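Local atomic coordinates of ribosomal RNA small subunit methyltransferase E (Thermotoga maritima, PDB entry 1Z85), a protein that probably methylates the N3 position of a single uridine of 16S ribosomal RNA in the assembled 30S subunit, using S-adenosyl-L-methionine as methyl donor. Residues B[97-100]-B[101-105]; B[156-159]-B[160-164]; B[32-35]-B[36-40]. One frame throughout, in Å; residues are numbered along the deposited sequence.

Contact 1: B[97-100]-B[101-105]; sequences ERTR and FLIEK
R100 and E104 sit one turn apart on helix 96-108, the helical limb of a beta-alpha-beta unit in the SPOUT-type methyltransferase domain, and illustrate the i to i+4 ion pair. From CB, which lies against the backbone N of F101, the arginine chain runs out extended, CG being anti to the backbone N (chi1 -179°). Its CG passes 3.6 Å from E104 OE2, and CD slightly farther off. R100 NE comes to 3.1 Å from E104 OE2, and at the tip NH1 and NH2 approach that oxygen at 3.2 and 3.1 Å. Because OE2 lies well out of the guanidinium plane, over one face, no N-H points at it and charge alone makes the salt bridge; the guanidinium and carboxylate planes stand 72° apart. OE2 is modelled too close to this group, so its place and these distances are doubtful. A glutamine at E104 would probably leave the arginine without its opposite charge and its guanidinium freer to turn. Beneath them E104 N donates to R100 O at 3.0 Å. On the buried side, T99 CG2 meets I103 CD1 at 4.0 Å, while V134 of helix 128-142 touches R100, I103 and E104. L102 faces F216 and A220 of helix 216-230, which F101 also touches. Over one face of the F101 ring, offset toward its rim, lies K105 CD, 3.6 Å above the plane.

Contact 2: B[156-159]-B[160-164]; sequences LEFS and GNVIT
F158 and V162 meet where the loop after strand 149-152 turns into strand 161-165, an example of a chain packing on itself as it enters a parallel sheet. The closest approach is aliphatic: F158 CB lies 3.6 Å from V162 CG2. The same methyl reaches the ring at CG and CD2, coming in obliquely, and V162 CG1 adds a contact 4.0 Å from F158 CD2. The two side chains cross at about a right angle, and both valine methyls touch the phenylalanine. The first torsion of V162 helps to explain this: with CG1 anti to the backbone N (chi1 -167°), CG2 falls beside that nitrogen, anti to the carbonyl carbon, where it meets F158 CB.

Around this apolar pair, two waters link backbone carbonyls across the bend. One donates to G160 O at 2.7 Å and, weakly, to F158 O at 3.3 Å. The other donates to S159 O at 2.6 Å and to N161 O at 2.9 Å, bridging S159 and N161 across the bend. G160 lies at the bend with positive phi (83°), a backbone conformation that by itself favours glycine.

Farther out, the sheet positions the pair. N161 and I163 share backbone hydrogen bonds with strand 182-186, V162 and T164 with T205, so that the segment is gripped from two neighbouring strands. V185 touches both F158 and V162, and L153 also meets the phenylalanine. The N161 amide is held through ND2 by the carbonyls of E179 and N177. The chemistry is thus divided: across the bend the side chains meet by carbon-to-carbon contact alone, whereas the carbonyls of the bend are bridged by water.

Contact 3: B[32-35]-B[36-40]; sequences EAHH and MRVVR
R37 lays its guanidinium over the A33 carbonyl on helix 30-38 of the PUA domain, a short helix closed by a Schellman motif. Backbone hydrogen bonds come first: M36 N to E32 O, R37 N to A33 O, V38 N to H34 O and V39 N to H35 O, the last at 3.2 Å and nearly straight (174°). After them R40, with positive phi, ends the helix, as L41 N bonds M36 O and R40 N bonds R37 O.

Among polar side chains, R37 bends back at chi3 (-55°), which sets A33 O 3.0 Å above one face of the guanidinium, toward its rim. Its NH1 and NH2 make weak hydrogen bonds to the carbonyls of K65 and K66. E32 OE2 forms salt bridges with K140 and R136, and K140 also bonds H35 ND1, joining this helix to helix 128-142.

Apolar contacts form the third group. A33, selenomethionine M36 and the R37 chain touch L64 of strand 55-64, while F17 of strand 16-22 touches M36. H34 CE1 stands 4.1 Å from V38 CG2. Separately, H35 CD2 lies 4.2 Å from V39 CG2.

Along the chain from the N terminus the three contacts come in series, each between adjoining segments, with neither nesting nor crossing. Contact 3 closes first, on the helix between strands 25-28 and 46-50 of the PUA domain. Contact 1 follows, on the helix that carries the chain from strand 87-92 to 113-117 in the methyltransferase domain, and contact 2 comes last, at the entry to strand 161-165 of the same parallel sheet. Contacts 1 and 3 have centres about 25 Å apart but share a neighbour, helix 128-142, which touches both. Contacts 2 and 3 lie on opposite sides of the chain's centre, their centres about 42 Å apart.

Contact 1: B[97-100]-B[101-105]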
loop_
_atom_site.group_PDB
_atom_site.type_symbol
_atom_site.label_atom_id
_atom_site.label_comp_id
_atom_site.label_asym_id
_atom_site.label_seq_id
_atom_site.Cartn_x
_atom_site.Cartn_y
_atom_site.Cartn_z
ATOM N N GLU B 97 -5.473 -12.488 7.517
ATOM C CA GLU B 97 -4.675 -11.262 7.438
ATOM C C GLU B 97 -4.729 -10.650 6.007
ATOM O O GLU B 97 -4.733 -9.403 5.827
ATOM C CB GLU B 97 -3.249 -11.607 7.853
ATOM C CG GLU B 97 -3.247 -12.657 9.110
ATOM C CD GLU B 97 -3.190 -14.226 8.756
ATOM O OE1 GLU B 97 -2.073 -14.783 8.555
ATOM O OE2 GLU B 97 -4.249 -14.927 8.755
ATOM N N ARG B 98 -4.793 -11.517 4.981
ATOM C CA ARG B 98 -4.933 -11.043 3.598
ATOM C C ARG B 98 -6.344 -10.529 3.388
ATOM O O ARG B 98 -6.510 -9.480 2.796
ATOM C CB ARG B 98 -4.662 -12.159 2.605
ATOM C CG ARG B 98 -3.199 -12.457 2.468
ATOM C CD ARG B 98 -2.936 -13.787 1.772
ATOM N NE ARG B 98 -3.057 -13.696 0.323
ATOM C CZ ARG B 98 -2.045 -13.484 -0.515
ATOM N NH1 ARG B 98 -0.800 -13.253 -0.086
ATOM N NH2 ARG B 98 -2.303 -13.467 -1.800
ATOM N N THR B 99 -7.348 -11.307 3.832
ATOM C CA THR B 99 -8.774 -10.966 3.661
ATOM C C THR B 99 -9.122 -9.677 4.365
ATOM O O THR B 99 -9.775 -8.866 3.812
ATOM C CB THR B 99 -9.674 -12.116 4.131
ATOM O OG1 THR B 99 -9.278 -13.324 3.477
ATOM C CG2 THR B 99 -11.108 -11.900 3.744
ATOM N N ARG B 100 -8.660 -9.477 5.588
ATOM C CA ARG B 100 -8.979 -8.271 6.318
ATOM C C ARG B 100 -8.407 -7.057 5.593
ATOM O O ARG B 100 -9.072 -6.048 5.443
ATOM C CB ARG B 100 -8.408 -8.383 7.740
ATOM C CG ARG B 100 -8.685 -7.175 8.632
ATOM C CD ARG B 100 -7.749 -7.250 9.875
ATOM N NE ARG B 100 -7.523 -6.035 10.657
ATOM C CZ ARG B 100 -8.427 -5.324 11.354
ATOM N NH1 ARG B 100 -9.731 -5.615 11.327
ATOM N NH2 ARG B 100 -8.009 -4.256 12.058
ATOM N N PHE B 101 -7.158 -7.178 5.145
ATOM C CA PHE B 101 -6.454 -6.155 4.343
ATOM C C PHE B 101 -7.210 -5.759 3.086
ATOM O O PHE B 101 -7.420 -4.574 2.829
ATOM C CB PHE B 101 -5.022 -6.623 3.971
ATOM C CG PHE B 101 -4.318 -5.691 3.036
ATOM C CD1 PHE B 101 -3.716 -4.538 3.513
ATOM C CD2 PHE B 101 -4.312 -5.929 1.677
ATOM C CE1 PHE B 101 -3.104 -3.630 2.618
ATOM C CE2 PHE B 101 -3.741 -5.052 0.799
ATOM C CZ PHE B 101 -3.137 -3.893 1.245
ATOM N N LEU B 102 -7.675 -6.749 2.327
ATOM C CA LEU B 102 -8.359 -6.458 1.090
ATOM C C LEU B 102 -9.685 -5.756 1.320
ATOM O O LEU B 102 -10.010 -4.799 0.625
ATOM C CB LEU B 102 -8.589 -7.707 0.262
ATOM C CG LEU B 102 -7.347 -8.382 -0.332
ATOM C CD1 LEU B 102 -7.746 -9.741 -0.943
ATOM C CD2 LEU B 102 -6.727 -7.477 -1.380
ATOM N N ILE B 103 -10.473 -6.255 2.270
ATOM C CA ILE B 103 -11.672 -5.569 2.691
ATOM C C ILE B 103 -11.436 -4.118 3.146
ATOM O O ILE B 103 -12.210 -3.229 2.816
ATOM C CB ILE B 103 -12.294 -6.276 3.894
ATOM C CG1 ILE B 103 -12.704 -7.714 3.544
ATOM C CG2 ILE B 103 -13.515 -5.525 4.385
ATOM C CD1 ILE B 103 -12.984 -8.557 4.796
ATOM N N GLU B 104 -10.391 -3.887 3.923
ATOM C CA GLU B 104 -10.091 -2.524 4.425
ATOM C C GLU B 104 -9.787 -1.572 3.296
ATOM O O GLU B 104 -10.228 -0.406 3.267
ATOM C CB GLU B 104 -8.938 -2.571 5.432
ATOM C CG GLU B 104 -9.401 -2.949 6.873
ATOM C CD GLU B 104 -8.279 -3.199 7.937
ATOM O OE1 GLU B 104 -7.054 -3.023 7.676
ATOM O OE2 GLU B 104 -8.679 -3.631 9.050
ATOM N N LYS B 105 -9.013 -2.071 2.353
ATOM C CA LYS B 105 -8.662 -1.329 1.122
ATOM C C LYS B 105 -9.817 -1.074 0.246
ATOM O O LYS B 105 -9.910 -0.011 -0.353
ATOM C CB LYS B 105 -7.582 -2.079 0.350
ATOM C CG LYS B 105 -6.140 -1.728 0.795
ATOM C CD LYS B 105 -6.031 -1.540 2.300
ATOM C CE LYS B 105 -5.125 -0.431 2.683
ATOM N NZ LYS B 105 -5.281 -0.051 4.145
#

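Contact 2: B[156-159]-B[160-164]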
loop_
_atom_site.group_PDB
_atom_site.type_symbol
_atom_site.label_atom_id
_atom_site.label_comp_id
_atom_site.label_asym_id
_atom_site.label_seq_id
_atom_site.Cartn_x
_atom_site.Cartn_y
_atom_site.Cartn_z
ATOM N N LEU B 156 -17.765 -17.711 -10.671
ATOM C CA LEU B 156 -17.072 -16.665 -11.394
ATOM C C LEU B 156 -17.791 -16.397 -12.722
ATOM O O LEU B 156 -17.253 -16.630 -13.819
ATOM C CB LEU B 156 -15.622 -17.035 -11.632
ATOM C CG LEU B 156 -14.757 -17.127 -10.381
ATOM C CD1 LEU B 156 -13.403 -17.716 -10.819
ATOM C CD2 LEU B 156 -14.585 -15.791 -9.659
ATOM N N GLU B 157 -19.002 -15.874 -12.594
ATOM C CA GLU B 157 -19.822 -15.483 -13.701
ATOM C C GLU B 157 -20.254 -14.042 -13.466
ATOM O O GLU B 157 -20.616 -13.661 -12.363
ATOM C CB GLU B 157 -20.996 -16.417 -13.797
ATOM C CG GLU B 157 -20.615 -17.788 -14.357
ATOM C CD GLU B 157 -21.747 -18.791 -14.300
ATOM O OE1 GLU B 157 -22.837 -18.433 -13.805
ATOM O OE2 GLU B 157 -21.543 -19.947 -14.731
ATOM N N PHE B 158 -20.162 -13.221 -14.496
ATOM C CA PHE B 158 -20.366 -11.793 -14.347
ATOM C C PHE B 158 -21.018 -11.215 -15.577
ATOM O O PHE B 158 -21.084 -11.859 -16.630
ATOM C CB PHE B 158 -19.032 -11.034 -14.170
ATOM C CG PHE B 158 -18.101 -11.658 -13.205
ATOM C CD1 PHE B 158 -18.316 -11.538 -11.854
ATOM C CD2 PHE B 158 -16.990 -12.354 -13.641
ATOM C CE1 PHE B 158 -17.455 -12.127 -10.940
ATOM C CE2 PHE B 158 -16.114 -12.936 -12.717
ATOM C CZ PHE B 158 -16.368 -12.809 -11.361
ATOM N N SER B 159 -21.467 -9.980 -15.423
ATOM C CA SER B 159 -21.780 -9.149 -16.556
ATOM C C SER B 159 -20.934 -7.858 -16.542
ATOM O O SER B 159 -20.411 -7.400 -15.502
ATOM C CB SER B 159 -23.282 -8.851 -16.603
ATOM O OG SER B 159 -23.601 -7.791 -15.719
ATOM N N GLY B 160 -20.763 -7.314 -17.725
ATOM C CA GLY B 160 -20.049 -6.082 -17.891
ATOM C C GLY B 160 -18.549 -6.277 -17.950
ATOM O O GLY B 160 -18.036 -7.374 -18.155
ATOM N N ASN B 161 -17.865 -5.167 -17.767
ATOM C CA ASN B 161 -16.421 -5.093 -17.825
ATOM C C ASN B 161 -15.849 -5.770 -16.590
ATOM O O ASN B 161 -16.163 -5.352 -15.497
ATOM C CB ASN B 161 -16.035 -3.604 -17.848
ATOM C CG ASN B 161 -14.711 -3.348 -18.497
ATOM O OD1 ASN B 161 -13.877 -4.237 -18.604
ATOM N ND2 ASN B 161 -14.505 -2.123 -18.923
ATOM N N VAL B 162 -15.054 -6.825 -16.765
ATOM C CA VAL B 162 -14.328 -7.439 -15.663
ATOM C C VAL B 162 -12.821 -7.404 -15.914
ATOM O O VAL B 162 -12.348 -7.639 -17.025
ATOM C CB VAL B 162 -14.765 -8.891 -15.432
ATOM C CG1 VAL B 162 -14.240 -9.423 -14.095
ATOM C CG2 VAL B 162 -16.327 -9.039 -15.508
ATOM N N ILE B 163 -12.087 -7.062 -14.860
ATOM C CA ILE B 163 -10.632 -7.013 -14.854
ATOM C C ILE B 163 -10.141 -8.019 -13.805
ATOM O O ILE B 163 -10.580 -7.962 -12.650
ATOM C CB ILE B 163 -10.114 -5.628 -14.391
ATOM C CG1 ILE B 163 -10.776 -4.489 -15.144
ATOM C CG2 ILE B 163 -8.573 -5.528 -14.548
ATOM C CD1 ILE B 163 -10.291 -4.355 -16.511
ATOM N N THR B 164 -9.229 -8.906 -14.185
ATOM C CA THR B 164 -8.689 -9.898 -13.246
ATOM C C THR B 164 -7.252 -9.537 -12.871
ATOM O O THR B 164 -6.409 -9.383 -13.739
ATOM C CB THR B 164 -8.741 -11.308 -13.845
ATOM O OG1 THR B 164 -10.094 -11.649 -14.118
ATOM C CG2 THR B 164 -8.169 -12.349 -12.871
HETATM O O HOH W 1 -19.344 -9.760 -18.413
HETATM O O HOH W 2 -18.741 -5.896 -14.187
#

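Contact 3: B[32-35]-B[36-40]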
loop_
_atom_site.group_PDB
_atom_site.type_symbol
_atom_site.label_atom_id
_atom_site.label_comp_id
_atom_site.label_asym_id
_atom_site.label_seq_id
_atom_site.Cartn_x
_atom_site.Cartn_y
_atom_site.Cartn_z
ATOM N N GLU B 32 -19.621 -0.476 20.004
ATOM C CA GLU B 32 -19.542 0.995 19.990
ATOM C C GLU B 32 -19.460 1.575 21.386
ATOM O O GLU B 32 -18.707 2.523 21.601
ATOM C CB GLU B 32 -20.735 1.660 19.282
ATOM C CG GLU B 32 -20.826 1.449 17.798
ATOM C CD GLU B 32 -19.550 1.824 17.029
ATOM O OE1 GLU B 32 -19.262 3.040 16.874
ATOM O OE2 GLU B 32 -18.850 0.885 16.579
ATOM N N ALA B 33 -20.235 1.041 22.323
ATOM C CA ALA B 33 -20.196 1.563 23.687
ATOM C C ALA B 33 -18.797 1.454 24.296
ATOM O O ALA B 33 -18.398 2.328 25.068
ATOM C CB ALA B 33 -21.223 0.869 24.577
ATOM N N HIS B 34 -18.071 0.384 23.985
ATOM C CA HIS B 34 -16.692 0.245 24.449
ATOM C C HIS B 34 -15.794 1.317 23.848
ATOM O O HIS B 34 -14.908 1.820 24.517
ATOM C CB HIS B 34 -16.120 -1.139 24.114
ATOM C CG HIS B 34 -14.697 -1.326 24.557
ATOM N ND1 HIS B 34 -13.637 -1.364 23.672
ATOM C CD2 HIS B 34 -14.157 -1.455 25.793
ATOM C CE1 HIS B 34 -12.510 -1.526 24.340
ATOM N NE2 HIS B 34 -12.798 -1.587 25.628
ATOM N N HIS B 35 -16.037 1.664 22.587
ATOM C CA HIS B 35 -15.214 2.635 21.849
ATOM C C HIS B 35 -15.468 4.012 22.415
ATOM O O HIS B 35 -14.567 4.830 22.465
ATOM C CB HIS B 35 -15.481 2.505 20.317
ATOM C CG HIS B 35 -14.986 3.645 19.461
ATOM N ND1 HIS B 35 -15.585 3.975 18.258
ATOM C CD2 HIS B 35 -13.956 4.517 19.615
ATOM C CE1 HIS B 35 -14.957 5.005 17.717
ATOM N NE2 HIS B 35 -13.966 5.354 18.521
HETATM N N MSE B 36 -16.683 4.246 22.891
HETATM C CA MSE B 36 -17.038 5.530 23.516
HETATM C C MSE B 36 -16.411 5.679 24.906
HETATM O O MSE B 36 -15.921 6.743 25.242
HETATM C CB MSE B 36 -18.554 5.677 23.621
HETATM C CG MSE B 36 -19.265 5.799 22.271
HETATM SE SE MSE B 36 -21.256 5.901 22.410
HETATM C CE MSE B 36 -21.710 6.383 20.469
ATOM N N ARG B 37 -16.431 4.606 25.692
ATOM C CA ARG B 37 -15.744 4.560 26.995
ATOM C C ARG B 37 -14.230 4.735 26.899
ATOM O O ARG B 37 -13.601 5.239 27.832
ATOM C CB ARG B 37 -16.034 3.247 27.726
ATOM C CG ARG B 37 -17.181 3.339 28.704
ATOM C CD ARG B 37 -17.294 2.065 29.549
ATOM N NE ARG B 37 -17.396 0.854 28.725
ATOM C CZ ARG B 37 -18.428 0.547 27.933
ATOM N NH1 ARG B 37 -19.483 1.367 27.807
ATOM N NH2 ARG B 37 -18.398 -0.596 27.247
ATOM N N VAL B 38 -13.658 4.299 25.786
ATOM C CA VAL B 38 -12.242 4.509 25.491
ATOM C C VAL B 38 -11.955 6.005 25.257
ATOM O O VAL B 38 -11.071 6.577 25.895
ATOM C CB VAL B 38 -11.799 3.598 24.313
ATOM C CG1 VAL B 38 -10.899 4.319 23.300
ATOM C CG2 VAL B 38 -11.146 2.329 24.860
ATOM N N VAL B 39 -12.728 6.642 24.381
ATOM C CA VAL B 39 -12.688 8.106 24.207
ATOM C C VAL B 39 -13.224 8.839 25.469
ATOM O O VAL B 39 -13.132 10.075 25.587
ATOM C CB VAL B 39 -13.456 8.512 22.901
ATOM C CG1 VAL B 39 -13.648 10.026 22.786
ATOM C CG2 VAL B 39 -12.710 7.997 21.679
ATOM N N ARG B 40 -13.787 8.071 26.404
ATOM C CA ARG B 40 -14.181 8.565 27.730
ATOM C C ARG B 40 -15.282 9.622 27.615
ATOM O O ARG B 40 -15.235 10.654 28.282
ATOM C CB ARG B 40 -12.963 9.100 28.493
#